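Local coordinates for protein fatty acid synthase 1, isoform A (Drosophila melanogaster, PDB 6FN6) that probably carries out, as one multifunctional enzyme, the NADPH-dependent synthesis of long-chain saturated fatty acids from acetyl-CoA and malonyl-CoA, this piece being its dehydratase, enoylreductase and ketoreductase modifying region, at residues R452-W466 and E480-F494. Numbering follows the deposited sequence.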
ATOM      1  N   ARG A 452      29.880 -72.356  53.451  1.00 58.39           N
ATOM      2  CA  ARG A 452      29.406 -71.037  53.876  1.00 56.49           C
ATOM      3  C   ARG A 452      28.047 -71.102  54.575  1.00 59.29           C
ATOM      4  O   ARG A 452      27.154 -71.842  54.164  1.00 55.45           O
ATOM      5  CB  ARG A 452      29.350 -70.078  52.689  1.00 54.72           C
ATOM      6  CG  ARG A 452      28.299 -70.385  51.650  1.00 53.33           C
ATOM      7  CD  ARG A 452      28.471 -69.449  50.467  1.00 49.80           C
ATOM      8  NE  ARG A 452      27.281 -69.376  49.631  1.00 46.33           N
ATOM      9  CZ  ARG A 452      27.134 -68.517  48.629  1.00 47.71           C
ATOM     10  NH1 ARG A 452      28.103 -67.658  48.341  1.00 49.19           N
ATOM     11  NH2 ARG A 452      26.016 -68.513  47.917  1.00 48.74           N
ATOM     12  N   LYS A 453      27.905 -70.307  55.632  1.00 67.35           N
ATOM     13  CA  LYS A 453      26.672 -70.257  56.405  1.00 70.70           C
ATOM     14  C   LYS A 453      25.550 -69.610  55.596  1.00 69.73           C
ATOM     15  O   LYS A 453      25.777 -68.657  54.846  1.00 72.99           O
ATOM     16  CB  LYS A 453      26.899 -69.482  57.708  1.00 77.41           C
ATOM     17  CG  LYS A 453      28.077 -69.996  58.534  1.00 86.44           C
ATOM     18  CD  LYS A 453      28.187 -69.323  59.900  1.00 94.23           C
ATOM     19  CE  LYS A 453      29.276 -69.985  60.750  1.00101.26           C
ATOM     20  NZ  LYS A 453      29.388 -69.407  62.124  1.00103.69           N
ATOM     21  N   SER A 454      24.336 -70.130  55.751  1.00 53.23           N
ATOM     22  CA  SER A 454      23.189 -69.611  55.015  1.00 53.98           C
ATOM     23  C   SER A 454      21.877 -69.881  55.741  1.00 58.50           C
ATOM     24  O   SER A 454      21.762 -70.835  56.509  1.00 62.15           O
ATOM     25  CB  SER A 454      23.132 -70.226  53.618  1.00 54.88           C
ATOM     26  OG  SER A 454      22.857 -71.614  53.689  1.00 58.29           O
ATOM     27  N   VAL A 455      20.892 -69.029  55.487  1.00 78.45           N
ATOM     28  CA  VAL A 455      19.557 -69.195  56.045  1.00 78.63           C
ATOM     29  C   VAL A 455      18.551 -68.878  54.938  1.00 72.49           C
ATOM     30  O   VAL A 455      18.877 -68.174  53.983  1.00 63.62           O
ATOM     31  CB  VAL A 455      19.354 -68.311  57.297  1.00 83.49           C
ATOM     32  CG1 VAL A 455      19.283 -66.831  56.917  1.00 84.45           C
ATOM     33  CG2 VAL A 455      18.111 -68.748  58.070  1.00 82.64           C
ATOM     34  N   VAL A 456      17.338 -69.408  55.061  1.00 63.12           N
ATOM     35  CA  VAL A 456      16.339 -69.295  54.004  1.00 60.72           C
ATOM     36  C   VAL A 456      15.131 -68.478  54.459  1.00 66.23           C
ATOM     37  O   VAL A 456      14.689 -68.588  55.604  1.00 67.81           O
ATOM     38  CB  VAL A 456      15.897 -70.697  53.528  1.00 58.11           C
ATOM     39  CG1 VAL A 456      14.817 -70.595  52.461  1.00 57.16           C
ATOM     40  CG2 VAL A 456      17.085 -71.485  53.003  1.00 55.30           C
ATOM     41  N   VAL A 457      14.605 -67.658  53.551  1.00 68.15           N
ATOM     42  CA  VAL A 457      13.405 -66.872  53.820  1.00 71.00           C
ATOM     43  C   VAL A 457      12.281 -67.341  52.899  1.00 75.76           C
ATOM     44  O   VAL A 457      12.484 -67.532  51.702  1.00 72.96           O
ATOM     45  CB  VAL A 457      13.675 -65.369  53.649  1.00 68.40           C
ATOM     46  CG1 VAL A 457      12.417 -64.562  53.938  1.00 68.38           C
ATOM     47  CG2 VAL A 457      14.810 -64.927  54.559  1.00 66.65           C
ATOM     48  N   VAL A 458      11.089 -67.498  53.467  1.00110.16           N
ATOM     49  CA  VAL A 458       9.979 -68.156  52.784  1.00115.01           C
ATOM     50  C   VAL A 458       9.414 -67.325  51.636  1.00115.83           C
ATOM     51  O   VAL A 458       9.067 -67.871  50.592  1.00117.16           O
ATOM     52  CB  VAL A 458       8.856 -68.508  53.776  1.00117.76           C
ATOM     53  CG1 VAL A 458       7.796 -69.366  53.097  1.00121.69           C
ATOM     54  CG2 VAL A 458       9.420 -69.230  54.995  1.00121.71           C
ATOM     55  N   ALA A 459       9.285 -66.017  51.843  1.00 72.45           N
ATOM     56  CA  ALA A 459       8.786 -65.112  50.805  1.00 74.05           C
ATOM     57  C   ALA A 459       7.503 -65.631  50.156  1.00 75.72           C
ATOM     58  O   ALA A 459       7.449 -65.838  48.943  1.00 75.03           O
ATOM     59  CB  ALA A 459       9.853 -64.886  49.742  1.00 73.75           C
ATOM     60  N   THR A 460       6.475 -65.835  50.973  1.00 87.65           N
ATOM     61  CA  THR A 460       5.180 -66.304  50.492  1.00 85.77           C
ATOM     62  C   THR A 460       4.095 -65.277  50.810  1.00 87.35           C
ATOM     63  O   THR A 460       4.297 -64.388  51.637  1.00 83.56           O
ATOM     64  CB  THR A 460       4.808 -67.664  51.117  1.00 84.10           C
ATOM     65  OG1 THR A 460       3.478 -68.028  50.728  1.00 81.89           O
ATOM     66  CG2 THR A 460       4.901 -67.606  52.637  1.00 84.15           C
ATOM     67  N   GLU A 461       2.949 -65.397  50.146  1.00105.79           N
ATOM     68  CA  GLU A 461       1.863 -64.436  50.320  1.00107.09           C
ATOM     69  C   GLU A 461       0.996 -64.771  51.531  1.00103.26           C
ATOM     70  O   GLU A 461       0.265 -63.917  52.033  1.00 98.94           O
ATOM     71  CB  GLU A 461       0.992 -64.378  49.062  1.00111.81           C
ATOM     72  CG  GLU A 461       0.098 -65.596  48.858  1.00116.94           C
ATOM     73  CD  GLU A 461      -0.722 -65.508  47.585  1.00119.35           C
ATOM     74  OE1 GLU A 461      -0.717 -64.433  46.946  1.00120.17           O
ATOM     75  OE2 GLU A 461      -1.371 -66.513  47.223  1.00120.75           O
ATOM     76  N   GLN A 462       1.079 -66.012  51.999  1.00106.23           N
ATOM     77  CA  GLN A 462       0.296 -66.438  53.154  1.00109.32           C
ATOM     78  C   GLN A 462       0.834 -65.781  54.422  1.00112.83           C
ATOM     79  O   GLN A 462       0.099 -65.587  55.391  1.00114.39           O
ATOM     80  CB  GLN A 462       0.307 -67.964  53.281  1.00106.35           C
ATOM     81  CG  GLN A 462       1.659 -68.564  53.613  1.00101.99           C
ATOM     82  CD  GLN A 462       1.632 -70.080  53.607  1.00 99.87           C
ATOM     83  OE1 GLN A 462       0.565 -70.692  53.649  1.00 99.56           O
ATOM     84  NE2 GLN A 462       2.809 -70.695  53.547  1.00 98.96           N
ATOM     85  N   ASN A 463       2.118 -65.440  54.406  1.00103.88           N
ATOM     86  CA  ASN A 463       2.729 -64.691  55.498  1.00103.73           C
ATOM     87  C   ASN A 463       2.946 -63.246  55.063  1.00103.07           C
ATOM     88  O   ASN A 463       3.788 -62.962  54.212  1.00103.93           O
ATOM     89  CB  ASN A 463       4.053 -65.323  55.925  1.00101.34           C
ATOM     90  CG  ASN A 463       4.757 -64.524  57.003  1.00 98.42           C
ATOM     91  OD1 ASN A 463       4.130 -63.750  57.728  1.00 97.52           O
ATOM     92  ND2 ASN A 463       6.067 -64.709  57.116  1.00 96.20           N
ATOM     93  N   PHE A 464       2.178 -62.339  55.656  1.00 93.09           N
ATOM     94  CA  PHE A 464       2.184 -60.937  55.253  1.00 90.51           C
ATOM     95  C   PHE A 464       3.460 -60.222  55.702  1.00 88.22           C
ATOM     96  O   PHE A 464       3.844 -59.199  55.134  1.00 83.31           O
ATOM     97  CB  PHE A 464       0.948 -60.238  55.830  1.00 95.02           C
ATOM     98  CG  PHE A 464       0.765 -58.826  55.354  1.00 98.38           C
ATOM     99  CD1 PHE A 464       0.396 -58.567  54.044  1.00 98.85           C
ATOM    100  CD2 PHE A 464       0.947 -57.759  56.217  1.00101.13           C
ATOM    101  CE1 PHE A 464       0.219 -57.269  53.603  1.00 99.12           C
ATOM    102  CE2 PHE A 464       0.774 -56.459  55.781  1.00101.38           C
ATOM    103  CZ  PHE A 464       0.408 -56.215  54.473  1.00 99.92           C
ATOM    104  N   ASN A 465       4.110 -60.770  56.725  1.00125.24           N
ATOM    105  CA  ASN A 465       5.257 -60.124  57.364  1.00122.96           C
ATOM    106  C   ASN A 465       6.614 -60.630  56.868  1.00118.59           C
ATOM    107  O   ASN A 465       7.642 -60.344  57.481  1.00119.77           O
ATOM    108  CB  ASN A 465       5.166 -60.300  58.879  1.00120.99           C
ATOM    109  CG  ASN A 465       3.961 -59.598  59.472  1.00121.66           C
ATOM    110  OD1 ASN A 465       3.992 -58.393  59.720  1.00121.29           O
ATOM    111  ND2 ASN A 465       2.882 -60.342  59.669  1.00121.33           N
ATOM    112  N   TRP A 466       6.623 -61.372  55.764  1.00 91.80           N
ATOM    113  CA  TRP A 466       7.857 -61.983  55.274  1.00 86.45           C
ATOM    114  C   TRP A 466       8.893 -60.919  54.911  1.00 87.29           C
ATOM    115  O   TRP A 466      10.091 -61.202  54.866  1.00 92.14           O
ATOM    116  CB  TRP A 466       7.575 -62.881  54.064  1.00 80.17           C
ATOM    117  CG  TRP A 466       7.305 -62.140  52.782  1.00 74.97           C
ATOM    118  CD1 TRP A 466       6.086 -61.828  52.257  1.00 72.92           C
ATOM    119  CD2 TRP A 466       8.280 -61.640  51.855  1.00 71.57           C
ATOM    120  NE1 TRP A 466       6.239 -61.159  51.067  1.00 68.92           N
ATOM    121  CE2 TRP A 466       7.576 -61.030  50.798  1.00 67.60           C
ATOM    122  CE3 TRP A 466       9.678 -61.645  51.818  1.00 69.76           C
ATOM    123  CZ2 TRP A 466       8.221 -60.432  49.719  1.00 65.89           C
ATOM    124  CZ3 TRP A 466      10.317 -61.049  50.746  1.00 66.79           C
ATOM    125  CH2 TRP A 466       9.588 -60.451  49.712  1.00 66.41           C
ATOM    126  N   GLU A 480      26.492 -62.070  61.068  1.00 70.26           N
ATOM    127  CA  GLU A 480      26.690 -63.514  61.161  1.00 75.77           C
ATOM    128  C   GLU A 480      27.479 -64.100  59.987  1.00 69.12           C
ATOM    129  O   GLU A 480      27.651 -65.316  59.899  1.00 62.92           O
ATOM    130  CB  GLU A 480      25.336 -64.221  61.270  1.00 84.37           C
ATOM    131  CG  GLU A 480      24.550 -63.869  62.528  1.00 93.18           C
ATOM    132  CD  GLU A 480      25.209 -64.374  63.801  1.00100.24           C
ATOM    133  OE1 GLU A 480      24.555 -65.132  64.550  1.00103.22           O
ATOM    134  OE2 GLU A 480      26.375 -64.009  64.060  1.00101.90           O
ATOM    135  N   GLU A 481      27.952 -63.243  59.087  1.00 86.42           N
ATOM    136  CA  GLU A 481      28.776 -63.692  57.966  1.00 88.38           C
ATOM    137  C   GLU A 481      28.074 -64.775  57.154  1.00 85.04           C
ATOM    138  O   GLU A 481      28.670 -65.806  56.844  1.00 83.75           O
ATOM    139  CB  GLU A 481      30.115 -64.235  58.480  1.00 96.26           C
ATOM    140  CG  GLU A 481      30.916 -63.260  59.334  1.00106.55           C
ATOM    141  CD  GLU A 481      31.965 -63.958  60.184  1.00115.30           C
ATOM    142  OE1 GLU A 481      31.580 -64.720  61.097  1.00119.62           O
ATOM    143  OE2 GLU A 481      33.173 -63.747  59.943  1.00117.72           O
ATOM    144  N   GLN A 482      26.810 -64.542  56.814  1.00 78.58           N
ATOM    145  CA  GLN A 482      26.024 -65.528  56.079  1.00 78.72           C
ATOM    146  C   GLN A 482      25.310 -64.932  54.870  1.00 72.65           C
ATOM    147  O   GLN A 482      25.193 -63.714  54.735  1.00 73.83           O
ATOM    148  CB  GLN A 482      24.996 -66.181  57.007  1.00 84.96           C
ATOM    149  CG  GLN A 482      24.065 -65.199  57.696  1.00 89.53           C
ATOM    150  CD  GLN A 482      23.100 -65.881  58.647  1.00 93.75           C
ATOM    151  OE1 GLN A 482      22.993 -67.107  58.666  1.00 94.62           O
ATOM    152  NE2 GLN A 482      22.397 -65.089  59.446  1.00 95.66           N
ATOM    153  N   TYR A 483      24.847 -65.815  53.991  1.00 57.28           N
ATOM    154  CA  TYR A 483      24.109 -65.425  52.794  1.00 50.22           C
ATOM    155  C   TYR A 483      22.636 -65.793  52.964  1.00 46.37           C
ATOM    156  O   TYR A 483      22.309 -66.784  53.613  1.00 47.36           O
ATOM    157  CB  TYR A 483      24.698 -66.095  51.549  1.00 50.23           C
ATOM    158  CG  TYR A 483      26.113 -65.657  51.231  1.00 53.92           C
ATOM    159  CD1 TYR A 483      27.207 -66.276  51.822  1.00 58.20           C
ATOM    160  CD2 TYR A 483      26.352 -64.623  50.336  1.00 55.60           C
ATOM    161  CE1 TYR A 483      28.500 -65.874  51.530  1.00 59.48           C
ATOM    162  CE2 TYR A 483      27.640 -64.216  50.038  1.00 57.25           C
ATOM    163  CZ  TYR A 483      28.708 -64.844  50.635  1.00 57.45           C
ATOM    164  OH  TYR A 483      29.987 -64.433  50.334  1.00 56.93           O
ATOM    165  N   VAL A 484      21.749 -64.976  52.404  1.00 52.51           N
ATOM    166  CA  VAL A 484      20.315 -65.194  52.554  1.00 49.24           C
ATOM    167  C   VAL A 484      19.692 -65.657  51.242  1.00 48.20           C
ATOM    168  O   VAL A 484      19.828 -64.997  50.211  1.00 46.16           O
ATOM    169  CB  VAL A 484      19.619 -63.922  53.064  1.00 47.25           C
ATOM    170  CG1 VAL A 484      18.129 -64.164  53.254  1.00 46.26           C
ATOM    171  CG2 VAL A 484      20.257 -63.448  54.362  1.00 47.25           C
ATOM    172  N   TYR A 485      19.007 -66.795  51.287  1.00 48.27           N
ATOM    173  CA  TYR A 485      18.303 -67.309  50.121  1.00 47.67           C
ATOM    174  C   TYR A 485      16.822 -66.982  50.228  1.00 47.75           C
ATOM    175  O   TYR A 485      16.134 -67.475  51.120  1.00 48.34           O
ATOM    176  CB  TYR A 485      18.488 -68.823  49.976  1.00 50.06           C
ATOM    177  CG  TYR A 485      19.863 -69.236  49.509  1.00 47.52           C
ATOM    178  CD1 TYR A 485      20.180 -69.254  48.159  1.00 47.03           C
ATOM    179  CD2 TYR A 485      20.838 -69.626  50.418  1.00 48.06           C
ATOM    180  CE1 TYR A 485      21.436 -69.632  47.726  1.00 46.73           C
ATOM    181  CE2 TYR A 485      22.095 -70.008  49.993  1.00 47.40           C
ATOM    182  CZ  TYR A 485      22.387 -70.010  48.647  1.00 47.08           C
ATOM    183  OH  TYR A 485      23.637 -70.390  48.221  1.00 49.51           O
ATOM    184  N   VAL A 486      16.341 -66.143  49.318  1.00 47.55           N
ATOM    185  CA  VAL A 486      14.929 -65.794  49.273  1.00 47.68           C
ATOM    186  C   VAL A 486      14.243 -66.751  48.310  1.00 48.19           C
ATOM    187  O   VAL A 486      14.505 -66.726  47.109  1.00 47.72           O
ATOM    188  CB  VAL A 486      14.717 -64.328  48.847  1.00 47.02           C
ATOM    189  CG1 VAL A 486      13.263 -63.922  49.024  1.00 47.35           C
ATOM    190  CG2 VAL A 486      15.637 -63.400  49.634  1.00 47.96           C
ATOM    191  N   VAL A 487      13.375 -67.603  48.843  1.00 50.67           N
ATOM    192  CA  VAL A 487      12.723 -68.633  48.041  1.00 50.58           C
ATOM    193  C   VAL A 487      11.274 -68.254  47.779  1.00 51.91           C
ATOM    194  O   VAL A 487      10.508 -68.045  48.712  1.00 50.95           O
ATOM    195  CB  VAL A 487      12.811 -70.009  48.730  1.00 49.90           C
ATOM    196  CG1 VAL A 487      12.137 -71.080  47.882  1.00 48.01           C
ATOM    197  CG2 VAL A 487      14.261 -70.376  48.996  1.00 48.05           C
ATOM    198  N   CYS A 488      10.904 -68.167  46.507  1.00 54.05           N
ATOM    199  CA  CYS A 488       9.538 -67.817  46.125  1.00 57.30           C
ATOM    200  C   CYS A 488       8.968 -68.856  45.162  1.00 66.85           C
ATOM    201  O   CYS A 488       9.045 -68.691  43.944  1.00 65.37           O
ATOM    202  CB  CYS A 488       9.495 -66.429  45.484  1.00 53.88           C
ATOM    203  SG  CYS A 488       7.835 -65.904  44.997  1.00 54.75           S
ATOM    204  N   GLN A 489       8.404 -69.927  45.712  1.00 60.48           N
ATOM    205  CA  GLN A 489       7.915 -71.038  44.900  1.00 69.00           C
ATOM    206  C   GLN A 489       6.395 -71.022  44.732  1.00 75.33           C
ATOM    207  O   GLN A 489       5.650 -71.070  45.711  1.00 74.48           O
ATOM    208  CB  GLN A 489       8.344 -72.369  45.522  1.00 69.98           C
ATOM    209  CG  GLN A 489       7.909 -73.590  44.729  1.00 72.31           C
ATOM    210  CD  GLN A 489       8.644 -74.854  45.139  1.00 71.20           C
ATOM    211  OE1 GLN A 489       9.481 -74.837  46.041  1.00 70.93           O
ATOM    212  NE2 GLN A 489       8.332 -75.959  44.473  1.00 71.66           N
ATOM    213  N   GLY A 490       5.948 -70.972  43.479  1.00127.06           N
ATOM    214  CA  GLY A 490       4.534 -71.048  43.152  1.00133.81           C
ATOM    215  C   GLY A 490       3.674 -69.984  43.804  1.00137.94           C
ATOM    216  O   GLY A 490       2.609 -70.284  44.343  1.00141.53           O
ATOM    217  N   GLU A 491       4.135 -68.738  43.749  1.00106.60           N
ATOM    218  CA  GLU A 491       3.405 -67.622  44.342  1.00107.06           C
ATOM    219  C   GLU A 491       2.910 -66.619  43.303  1.00107.04           C
ATOM    220  O   GLU A 491       3.632 -66.257  42.375  1.00105.58           O
ATOM    221  CB  GLU A 491       4.285 -66.906  45.366  1.00106.75           C
ATOM    222  CG  GLU A 491       4.633 -67.744  46.582  1.00108.46           C
ATOM    223  CD  GLU A 491       3.411 -68.068  47.412  1.00109.88           C
ATOM    224  OE1 GLU A 491       2.533 -67.188  47.537  1.00111.16           O
ATOM    225  OE2 GLU A 491       3.339 -69.185  47.966  1.00109.83           O
ATOM    226  N   GLU A 492       1.667 -66.177  43.472  1.00117.34           N
ATOM    227  CA  GLU A 492       1.075 -65.170  42.599  1.00112.67           C
ATOM    228  C   GLU A 492       1.384 -63.771  43.120  1.00103.97           C
ATOM    229  O   GLU A 492       1.721 -63.588  44.289  1.00 95.92           O
ATOM    230  CB  GLU A 492      -0.441 -65.366  42.477  1.00116.55           C
ATOM    231  CG  GLU A 492      -0.864 -66.591  41.671  1.00118.72           C
ATOM    232  CD  GLU A 492      -0.511 -67.904  42.341  1.00120.33           C
ATOM    233  OE1 GLU A 492       0.247 -67.885  43.334  1.00122.20           O
ATOM    234  OE2 GLU A 492      -0.993 -68.956  41.872  1.00118.93           O
ATOM    235  N   LEU A 493       1.278 -62.791  42.231  1.00113.42           N
ATOM    236  CA  LEU A 493       1.581 -61.399  42.538  1.00108.73           C
ATOM    237  C   LEU A 493       3.018 -61.261  43.018  1.00 99.14           C
ATOM    238  O   LEU A 493       3.325 -60.410  43.854  1.00100.33           O
ATOM    239  CB  LEU A 493       0.631 -60.847  43.604  1.00116.16           C
ATOM    240  CG  LEU A 493      -0.838 -60.682  43.213  1.00122.33           C
ATOM    241  CD1 LEU A 493      -1.640 -60.237  44.425  1.00124.40           C
ATOM    242  CD2 LEU A 493      -1.008 -59.712  42.059  1.00121.25           C
ATOM    243  N   PHE A 494       3.897 -62.103  42.488  1.00 72.20           N
ATOM    244  CA  PHE A 494       5.325 -61.915  42.677  1.00 65.61           C
ATOM    245  C   PHE A 494       6.048 -62.168  41.366  1.00 53.60           C
ATOM    246  O   PHE A 494       6.444 -63.297  41.070  1.00 54.12           O
ATOM    247  CB  PHE A 494       5.867 -62.835  43.771  1.00 71.99           C
ATOM    248  CG  PHE A 494       5.450 -62.436  45.159  1.00 76.82           C
ATOM    249  CD1 PHE A 494       5.754 -61.180  45.657  1.00 78.09           C
ATOM    250  CD2 PHE A 494       4.760 -63.322  45.967  1.00 77.88           C
ATOM    251  CE1 PHE A 494       5.369 -60.814  46.935  1.00 79.10           C
ATOM    252  CE2 PHE A 494       4.375 -62.963  47.243  1.00 79.12           C
ATOM    253  CZ  PHE A 494       4.679 -61.707  47.728  1.00 79.92           C
TER
HETATM  254  O   HOH W   1      29.842 -67.757  55.414  1.00 43.87           O
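The guanidinium of R452 lies flat over one face of the Y483 ring, the planes 22° apart and R452 CZ 4.0 Å from the ring centroid, a cation-pi stack. At the edge of the guanidinium, in its plane, R452 NH2 gives a nearly straight hydrogen bond of 3.0 Å to Y485 OH. The chain, extended from CG to NE, lays the group over Y483; the same NH2 makes a salt bridge to D539 OD1, and both bonds would hold its rotation. The Y485 ring turns an edge to S454 CB. The W466 and F494 rings meet obliquely, W466 NE1 3.7 Å from F494 CZ; A459 CA lies over one face of W466, E491 CB at the F494 edge, and both rings touch L1076 of helix 1072-1090. Parallel strands 454-457 and 483-489 share five backbone bonds, from Y483 N to K453 O through V487 N to V457 O. With helix 466-480 they form a beta-alpha-beta unit, consistent with the Rossmann-like pseudo-ketoreductase fold, 454-457 being an edge strand within this chain. V457 CG2 packs on V484 CG1 at 3.6 Å, on the helix 466-480 face. Beyond, E461 N meets E491 OE1 from above the carboxylate plane, and T460 OG1 bonds weakly to E491 OE2.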